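Local coordinates for hemolysin-like protein containing CBS domains (Oenococcus oeni, PDB 3OCO) that is of unknown function but carries a pair of CBS domains from a longer membrane protein of the UPF0053 family, which may bind flavin adenine dinucleotide, at residues A[47-59]-A[65-77]. Residues are numbered along the deposited sequence; the frame is centred on the assembly and turned at random.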
ATOM      1  N   LEU A  47       5.481  -1.684  17.356  1.00 32.44           N
ATOM      2  CA  LEU A  47       5.406  -2.850  16.492  1.00 29.65           C
ATOM      3  C   LEU A  47       5.594  -2.434  15.018  1.00 25.19           C
ATOM      4  O   LEU A  47       6.368  -3.041  14.277  1.00 28.34           O
ATOM      5  CB  LEU A  47       4.093  -3.621  16.696  1.00 23.74           C
ATOM      6  CG  LEU A  47       4.077  -4.947  15.914  1.00 34.92           C
ATOM      7  CD1 LEU A  47       5.046  -5.948  16.543  1.00 32.96           C
ATOM      8  CD2 LEU A  47       2.684  -5.548  15.833  1.00 44.16           C
ATOM      9  N   TYR A  48       4.866  -1.404  14.603  1.00 25.68           N
ATOM     10  CA  TYR A  48       4.948  -0.904  13.236  1.00 27.23           C
ATOM     11  C   TYR A  48       6.407  -0.578  12.889  1.00 24.05           C
ATOM     12  O   TYR A  48       6.925  -1.021  11.867  1.00 28.71           O
ATOM     13  CB  TYR A  48       4.026   0.317  13.064  1.00 23.31           C
ATOM     14  CG  TYR A  48       4.326   1.147  11.835  1.00 34.38           C
ATOM     15  CD1 TYR A  48       4.218   0.604  10.557  1.00 30.77           C
ATOM     16  CD2 TYR A  48       4.714   2.476  11.947  1.00 31.34           C
ATOM     17  CE1 TYR A  48       4.494   1.360   9.432  1.00 34.62           C
ATOM     18  CE2 TYR A  48       4.991   3.234  10.829  1.00 26.86           C
ATOM     19  CZ  TYR A  48       4.878   2.673   9.575  1.00 34.09           C
ATOM     20  OH  TYR A  48       5.165   3.428   8.458  1.00 36.67           O
ATOM     21  N   LEU A  49       7.074   0.149  13.778  1.00 22.25           N
ATOM     22  CA  LEU A  49       8.442   0.614  13.545  1.00 30.63           C
ATOM     23  C   LEU A  49       9.410  -0.536  13.385  1.00 30.81           C
ATOM     24  O   LEU A  49      10.449  -0.407  12.738  1.00 34.93           O
ATOM     25  CB  LEU A  49       8.895   1.535  14.684  1.00 25.86           C
ATOM     26  CG  LEU A  49       8.253   2.916  14.603  1.00 28.29           C
ATOM     27  CD1 LEU A  49       8.587   3.760  15.795  1.00 28.59           C
ATOM     28  CD2 LEU A  49       8.726   3.605  13.339  1.00 36.82           C
ATOM     29  N   GLU A  50       9.054  -1.667  13.973  1.00 31.39           N
ATOM     30  CA  GLU A  50       9.877  -2.861  13.918  1.00 31.95           C
ATOM     31  C   GLU A  50       9.574  -3.736  12.694  1.00 32.36           C
ATOM     32  O   GLU A  50      10.478  -4.369  12.139  1.00 31.93           O
ATOM     33  CB  GLU A  50       9.680  -3.671  15.202  1.00 36.03           C
ATOM     34  CG  GLU A  50      10.470  -4.965  15.266  1.00 36.23           C
ATOM     35  CD  GLU A  50      11.981  -4.750  15.326  1.00 42.29           C
ATOM     36  OE1 GLU A  50      12.429  -3.584  15.402  1.00 43.26           O
ATOM     37  OE2 GLU A  50      12.717  -5.760  15.302  1.00 42.71           O
ATOM     38  N   GLU A  51       8.314  -3.771  12.265  1.00 25.03           N
ATOM     39  CA  GLU A  51       7.903  -4.711  11.216  1.00 27.57           C
ATOM     40  C   GLU A  51       7.369  -4.065   9.926  1.00 31.69           C
ATOM     41  O   GLU A  51       7.168  -4.758   8.925  1.00 30.84           O
ATOM     42  CB  GLU A  51       6.859  -5.678  11.771  1.00 28.93           C
ATOM     43  CG  GLU A  51       7.230  -6.234  13.137  1.00 40.95           C
ATOM     44  CD  GLU A  51       6.532  -7.542  13.442  1.00 48.50           C
ATOM     45  OE1 GLU A  51       5.295  -7.518  13.624  1.00 54.66           O
ATOM     46  OE2 GLU A  51       7.219  -8.589  13.499  1.00 46.71           O
ATOM     47  N   GLN A  52       7.106  -2.758   9.966  1.00 26.79           N
ATOM     48  CA  GLN A  52       6.728  -1.981   8.766  1.00 38.49           C
ATOM     49  C   GLN A  52       5.345  -2.219   8.157  1.00 41.96           C
ATOM     50  O   GLN A  52       4.853  -1.347   7.439  1.00 42.64           O
ATOM     51  CB  GLN A  52       7.724  -2.169   7.619  1.00 34.26           C
ATOM     52  CG  GLN A  52       9.168  -1.933   7.917  1.00 41.07           C
ATOM     53  CD  GLN A  52       9.983  -2.131   6.655  1.00 52.21           C
ATOM     54  OE1 GLN A  52       9.756  -1.458   5.645  1.00 45.81           O
ATOM     55  NE2 GLN A  52      10.906  -3.085   6.688  1.00 61.24           N
ATOM     56  N   TYR A  53       4.734  -3.385   8.374  1.00 27.28           N
ATOM     57  CA  TYR A  53       3.430  -3.627   7.750  1.00 28.57           C
ATOM     58  C   TYR A  53       2.538  -2.424   8.000  1.00 21.38           C
ATOM     59  O   TYR A  53       2.608  -1.806   9.045  1.00 23.14           O
ATOM     60  CB  TYR A  53       2.765  -4.906   8.280  1.00 33.66           C
ATOM     61  CG  TYR A  53       3.637  -6.138   8.207  1.00 30.44           C
ATOM     62  CD1 TYR A  53       3.815  -6.810   7.018  1.00 34.14           C
ATOM     63  CD2 TYR A  53       4.274  -6.633   9.342  1.00 35.18           C
ATOM     64  CE1 TYR A  53       4.615  -7.940   6.949  1.00 42.32           C
ATOM     65  CE2 TYR A  53       5.077  -7.764   9.284  1.00 29.62           C
ATOM     66  CZ  TYR A  53       5.245  -8.411   8.084  1.00 40.28           C
ATOM     67  OH  TYR A  53       6.040  -9.538   8.015  1.00 50.20           O
ATOM     68  N   SER A  54       1.703  -2.069   7.045  1.00 24.43           N
ATOM     69  CA  SER A  54       0.883  -0.889   7.254  1.00 25.68           C
ATOM     70  C   SER A  54      -0.454  -1.217   7.910  1.00 32.72           C
ATOM     71  O   SER A  54      -1.139  -0.331   8.429  1.00 35.75           O
ATOM     72  CB  SER A  54       0.661  -0.154   5.937  1.00 27.49           C
ATOM     73  OG  SER A  54      -0.001  -0.983   5.014  1.00 23.91           O
ATOM     74  N   ARG A  55      -0.829  -2.488   7.874  1.00 34.02           N
ATOM     75  CA  ARG A  55      -2.074  -2.934   8.500  1.00 37.42           C
ATOM     76  C   ARG A  55      -1.882  -4.170   9.356  1.00 31.85           C
ATOM     77  O   ARG A  55      -1.331  -5.169   8.893  1.00 25.87           O
ATOM     78  CB  ARG A  55      -3.135  -3.217   7.450  1.00 41.33           C
ATOM     79  CG  ARG A  55      -3.427  -2.027   6.589  1.00 44.69           C
ATOM     80  CD  ARG A  55      -4.568  -2.322   5.681  1.00 44.65           C
ATOM     81  NE  ARG A  55      -4.901  -1.170   4.868  1.00 46.60           N
ATOM     82  CZ  ARG A  55      -4.583  -1.062   3.587  1.00 49.45           C
ATOM     83  NH1 ARG A  55      -3.926  -2.055   2.994  1.00 51.13           N
ATOM     84  NH2 ARG A  55      -4.940   0.024   2.905  1.00 44.43           N
ATOM     85  N   PHE A  56      -2.339  -4.089  10.602  1.00 26.67           N
ATOM     86  CA  PHE A  56      -2.236  -5.206  11.537  1.00 29.01           C
ATOM     87  C   PHE A  56      -3.609  -5.696  11.938  1.00 32.06           C
ATOM     88  O   PHE A  56      -4.407  -4.942  12.498  1.00 27.56           O
ATOM     89  CB  PHE A  56      -1.505  -4.784  12.806  1.00 30.61           C
ATOM     90  CG  PHE A  56      -0.034  -4.585  12.623  1.00 39.42           C
ATOM     91  CD1 PHE A  56       0.840  -5.658  12.714  1.00 46.50           C
ATOM     92  CD2 PHE A  56       0.483  -3.324  12.373  1.00 46.22           C
ATOM     93  CE1 PHE A  56       2.211  -5.475  12.547  1.00 47.05           C
ATOM     94  CE2 PHE A  56       1.848  -3.133  12.206  1.00 44.75           C
ATOM     95  CZ  PHE A  56       2.713  -4.215  12.298  1.00 43.25           C
ATOM     96  N   PRO A  57      -3.882  -6.973  11.663  1.00 40.09           N
ATOM     97  CA  PRO A  57      -5.049  -7.650  12.227  1.00 33.63           C
ATOM     98  C   PRO A  57      -5.062  -7.474  13.739  1.00 25.53           C
ATOM     99  O   PRO A  57      -4.006  -7.601  14.398  1.00 22.61           O
ATOM    100  CB  PRO A  57      -4.787  -9.112  11.890  1.00 38.09           C
ATOM    101  CG  PRO A  57      -3.868  -9.073  10.717  1.00 37.36           C
ATOM    102  CD  PRO A  57      -2.991  -7.901  10.949  1.00 35.29           C
ATOM    103  N   VAL A  58      -6.229  -7.117  14.270  1.00 17.58           N
ATOM    104  CA  VAL A  58      -6.441  -6.985  15.705  0.60 22.35           C
ATOM    105  C   VAL A  58      -7.130  -8.247  16.265  1.00 31.82           C
ATOM    106  O   VAL A  58      -8.193  -8.618  15.788  1.00 33.40           O
ATOM    107  CB  VAL A  58      -7.314  -5.750  16.011  0.60 23.92           C
ATOM    108  CG1 VAL A  58      -7.720  -5.724  17.478  0.60 27.73           C
ATOM    109  CG2 VAL A  58      -6.586  -4.460  15.617  0.60 21.07           C
ATOM    110  N   THR A  59      -6.525  -8.898  17.262  1.00 29.96           N
ATOM    111  CA  THR A  59      -7.106 -10.091  17.877  1.00 35.37           C
ATOM    112  C   THR A  59      -7.931  -9.745  19.109  1.00 38.16           C
ATOM    113  O   THR A  59      -7.670  -8.756  19.794  1.00 48.69           O
ATOM    114  CB  THR A  59      -6.026 -11.116  18.313  1.00 29.02           C
ATOM    115  OG1 THR A  59      -5.243 -10.586  19.387  1.00 30.84           O
ATOM    116  CG2 THR A  59      -5.106 -11.462  17.176  1.00 30.40           C
ATOM    117  N   ASP A  65      -6.996 -16.715  16.369  1.00 31.18           N
ATOM    118  CA  ASP A  65      -8.217 -17.254  15.757  1.00 30.41           C
ATOM    119  C   ASP A  65      -9.441 -16.369  16.009  1.00 33.82           C
ATOM    120  O   ASP A  65     -10.541 -16.661  15.538  1.00 38.28           O
ATOM    121  CB  ASP A  65      -8.469 -18.701  16.198  1.00 31.22           C
ATOM    122  CG  ASP A  65      -7.392 -19.659  15.708  1.00 33.95           C
ATOM    123  OD1 ASP A  65      -7.163 -19.695  14.485  1.00 41.56           O
ATOM    124  OD2 ASP A  65      -6.767 -20.368  16.530  1.00 28.44           O
ATOM    125  N   LYS A  66      -9.228 -15.274  16.732  1.00 29.35           N
ATOM    126  CA  LYS A  66     -10.270 -14.281  16.982  1.00 30.79           C
ATOM    127  C   LYS A  66      -9.919 -12.863  16.448  1.00 36.91           C
ATOM    128  O   LYS A  66      -9.817 -11.893  17.232  1.00 27.79           O
ATOM    129  CB  LYS A  66     -10.543 -14.204  18.489  1.00 24.59           C
ATOM    130  CG  LYS A  66     -11.191 -15.463  19.091  1.00 40.45           C
ATOM    131  CD  LYS A  66     -11.351 -15.311  20.598  1.00 43.06           C
ATOM    132  CE  LYS A  66     -11.873 -16.577  21.275  1.00 60.15           C
ATOM    133  NZ  LYS A  66     -11.697 -16.513  22.775  1.00 61.22           N
ATOM    134  N   ILE A  67      -9.737 -12.738  15.133  1.00 31.83           N
ATOM    135  CA  ILE A  67      -9.497 -11.422  14.517  1.00 31.21           C
ATOM    136  C   ILE A  67     -10.787 -10.610  14.436  1.00 32.39           C
ATOM    137  O   ILE A  67     -11.720 -10.996  13.744  1.00 37.92           O
ATOM    138  CB  ILE A  67      -8.944 -11.526  13.067  1.00 40.57           C
ATOM    139  CG1 ILE A  67      -7.650 -12.341  13.012  1.00 33.47           C
ATOM    140  CG2 ILE A  67      -8.735 -10.130  12.484  1.00 35.55           C
ATOM    141  CD1 ILE A  67      -6.750 -12.083  14.166  1.00 37.97           C
ATOM    142  N   ILE A  68     -10.843  -9.479  15.123  1.00 29.16           N
ATOM    143  CA  ILE A  68     -12.059  -8.664  15.120  1.00 33.43           C
ATOM    144  C   ILE A  68     -12.002  -7.433  14.179  1.00 45.42           C
ATOM    145  O   ILE A  68     -13.020  -6.778  13.937  1.00 46.26           O
ATOM    146  CB  ILE A  68     -12.401  -8.215  16.545  1.00 35.57           C
ATOM    147  CG1 ILE A  68     -11.120  -7.983  17.339  1.00 31.16           C
ATOM    148  CG2 ILE A  68     -13.210  -9.285  17.264  1.00 32.15           C
ATOM    149  CD1 ILE A  68     -11.326  -7.207  18.624  1.00 33.24           C
ATOM    150  N   GLY A  69     -10.819  -7.131  13.650  1.00 35.38           N
ATOM    151  CA  GLY A  69     -10.648  -5.996  12.749  1.00 33.86           C
ATOM    152  C   GLY A  69      -9.187  -5.735  12.409  1.00 32.39           C
ATOM    153  O   GLY A  69      -8.348  -6.618  12.604  1.00 26.86           O
ATOM    154  N   TYR A  70      -8.864  -4.536  11.915  1.00 32.90           N
ATOM    155  CA  TYR A  70      -7.457  -4.195  11.695  1.00 23.01           C
ATOM    156  C   TYR A  70      -7.115  -2.830  12.218  1.00 23.17           C
ATOM    157  O   TYR A  70      -8.003  -1.980  12.360  1.00 22.12           O
ATOM    158  CB  TYR A  70      -7.060  -4.304  10.224  1.00 21.67           C
ATOM    159  CG  TYR A  70      -7.461  -3.120   9.367  1.00 31.39           C
ATOM    160  CD1 TYR A  70      -6.532  -2.137   9.004  1.00 31.90           C
ATOM    161  CD2 TYR A  70      -8.760  -2.993   8.901  1.00 32.46           C
ATOM    162  CE1 TYR A  70      -6.905  -1.051   8.206  1.00 22.54           C
ATOM    163  CE2 TYR A  70      -9.142  -1.923   8.107  1.00 35.34           C
ATOM    164  CZ  TYR A  70      -8.216  -0.953   7.763  1.00 34.33           C
ATOM    165  OH  TYR A  70      -8.631   0.099   6.974  1.00 42.12           O
ATOM    166  N   ALA A  71      -5.823  -2.639  12.516  1.00 21.46           N
ATOM    167  CA  ALA A  71      -5.272  -1.313  12.842  1.00 29.22           C
ATOM    168  C   ALA A  71      -4.338  -0.768  11.739  1.00 32.66           C
ATOM    169  O   ALA A  71      -3.436  -1.459  11.257  1.00 28.21           O
ATOM    170  CB  ALA A  71      -4.561  -1.336  14.175  1.00 24.48           C
ATOM    171  N   TYR A  72      -4.569   0.485  11.369  1.00 32.21           N
ATOM    172  CA  TYR A  72      -3.909   1.138  10.242  1.00 34.73           C
ATOM    173  C   TYR A  72      -2.709   1.976  10.721  1.00 31.23           C
ATOM    174  O   TYR A  72      -2.847   2.786  11.636  1.00 32.65           O
ATOM    175  CB  TYR A  72      -4.972   1.994   9.537  1.00 35.07           C
ATOM    176  CG  TYR A  72      -4.565   2.757   8.283  1.00 26.59           C
ATOM    177  CD1 TYR A  72      -3.565   2.300   7.430  1.00 29.74           C
ATOM    178  CD2 TYR A  72      -5.243   3.914   7.932  1.00 25.27           C
ATOM    179  CE1 TYR A  72      -3.218   3.021   6.266  1.00 26.55           C
ATOM    180  CE2 TYR A  72      -4.931   4.621   6.787  1.00 32.53           C
ATOM    181  CZ  TYR A  72      -3.918   4.180   5.958  1.00 37.66           C
ATOM    182  OH  TYR A  72      -3.629   4.921   4.826  1.00 45.94           O
ATOM    183  N   ASN A  73      -1.528   1.761  10.135  1.00 28.68           N
ATOM    184  CA  ASN A  73      -0.322   2.506  10.562  1.00 23.83           C
ATOM    185  C   ASN A  73      -0.536   4.020  10.720  1.00 27.38           C
ATOM    186  O   ASN A  73      -0.193   4.597  11.761  1.00 25.39           O
ATOM    187  CB  ASN A  73       0.930   2.184   9.712  1.00 19.93           C
ATOM    188  CG  ASN A  73       0.771   2.514   8.198  1.00 31.68           C
ATOM    189  OD1 ASN A  73      -0.243   3.045   7.737  1.00 23.05           O
ATOM    190  ND2 ASN A  73       1.801   2.189   7.436  1.00 37.33           N
ATOM    191  N   TYR A  74      -1.135   4.647   9.706  1.00 17.96           N
ATOM    192  CA  TYR A  74      -1.520   6.064   9.791  1.00 27.42           C
ATOM    193  C   TYR A  74      -2.249   6.410  11.087  1.00 35.02           C
ATOM    194  O   TYR A  74      -1.947   7.430  11.727  1.00 32.53           O
ATOM    195  CB  TYR A  74      -2.412   6.451   8.617  1.00 22.21           C
ATOM    196  CG  TYR A  74      -2.914   7.883   8.647  1.00 29.94           C
ATOM    197  CD1 TYR A  74      -2.078   8.946   8.329  1.00 23.61           C
ATOM    198  CD2 TYR A  74      -4.236   8.163   8.946  1.00 36.34           C
ATOM    199  CE1 TYR A  74      -2.550  10.247   8.337  1.00 32.61           C
ATOM    200  CE2 TYR A  74      -4.716   9.455   8.956  1.00 40.19           C
ATOM    201  CZ  TYR A  74      -3.870  10.498   8.652  1.00 43.07           C
ATOM    202  OH  TYR A  74      -4.361  11.790   8.660  1.00 39.76           O
ATOM    203  N   ASP A  75      -3.209   5.564  11.461  1.00 28.09           N
ATOM    204  CA  ASP A  75      -4.050   5.798  12.641  1.00 23.39           C
ATOM    205  C   ASP A  75      -3.238   5.718  13.917  1.00 21.34           C
ATOM    206  O   ASP A  75      -3.419   6.522  14.833  1.00 23.89           O
ATOM    207  CB  ASP A  75      -5.187   4.767  12.707  1.00 26.77           C
ATOM    208  CG  ASP A  75      -6.305   5.049  11.716  1.00 32.33           C
ATOM    209  OD1 ASP A  75      -6.494   6.226  11.334  1.00 35.23           O
ATOM    210  OD2 ASP A  75      -7.008   4.084  11.332  1.00 41.64           O
ATOM    211  N   ILE A  76      -2.358   4.722  13.969  1.00 19.34           N
ATOM    212  CA  ILE A  76      -1.391   4.550  15.048  1.00 12.72           C
ATOM    213  C   ILE A  76      -0.449   5.761  15.209  1.00 25.81           C
ATOM    214  O   ILE A  76      -0.336   6.333  16.314  1.00 25.83           O
ATOM    215  CB  ILE A  76      -0.557   3.251  14.835  1.00 25.63           C
ATOM    216  CG1 ILE A  76      -1.489   2.035  14.766  1.00 29.52           C
ATOM    217  CG2 ILE A  76       0.452   3.044  15.956  1.00 25.11           C
ATOM    218  CD1 ILE A  76      -0.865   0.786  14.150  1.00 24.31           C
ATOM    219  N   VAL A  77       0.245   6.170  14.139  1.00 18.42           N
ATOM    220  CA  VAL A  77       1.214   7.241  14.354  1.00  9.37           C
ATOM    221  C   VAL A  77       0.518   8.551  14.687  1.00 20.89           C
ATOM    222  O   VAL A  77       1.020   9.334  15.489  1.00 32.05           O
ATOM    223  CB  VAL A  77       2.304   7.410  13.216  1.00 26.02           C
ATOM    224  CG1 VAL A  77       2.290   6.255  12.252  1.00 15.71           C
ATOM    225  CG2 VAL A  77       2.190   8.765  12.510  1.00 22.60           C
TER
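Ser54 O accepts the backbone N-H of Asn73 at 2.7 Å, where the second strand gives way to its helix. The bond is nearly straight, 165° at the hydrogen. Strand 55-59 leads away from this bond and strand 66-72 leads up to it, the two forming an antiparallel hairpin. Phe56 and Ala71 form a hydrogen-bonded pair with two backbone bonds. Val58 N gives a further bond to Gly69 O. Val58 O takes Ile68 N at 2.9 Å, and the register then slips by one residue, a beta bulge, so Thr59 pairs with Ile67. Asn73 CB sits over one face of the Tyr48 ring, 3.8 Å from its centroid, a CH-pi contact. The Asn73 amide stands almost upright to that ring, 82° between planes. Tyr48 also packs on Asn73 of the second subunit. With chi1 at 60°, the CG of Asn73 lies between the backbone N and the carbonyl carbon, and OD1 can accept Tyr74 N in the first turn of the helix. The Arg55 chain is extended and runs alongside Tyr70, with CD 3.7 Å from ring atom CE1. In one of its two conformers, Val58 lays CG2 4.0 Å from Ala71 CB, on the sheet face of Phe56. On the opposite face, with Pro57 and Tyr70, Thr59 CG2 presses tightly on Ile67 CD1. The hairpin belongs to the first CBS domain. Strand 35-36 flanks strand 55-60, Ile76 packs on helix 41-51, and Pro57 and Ile67 touch strand 128-132.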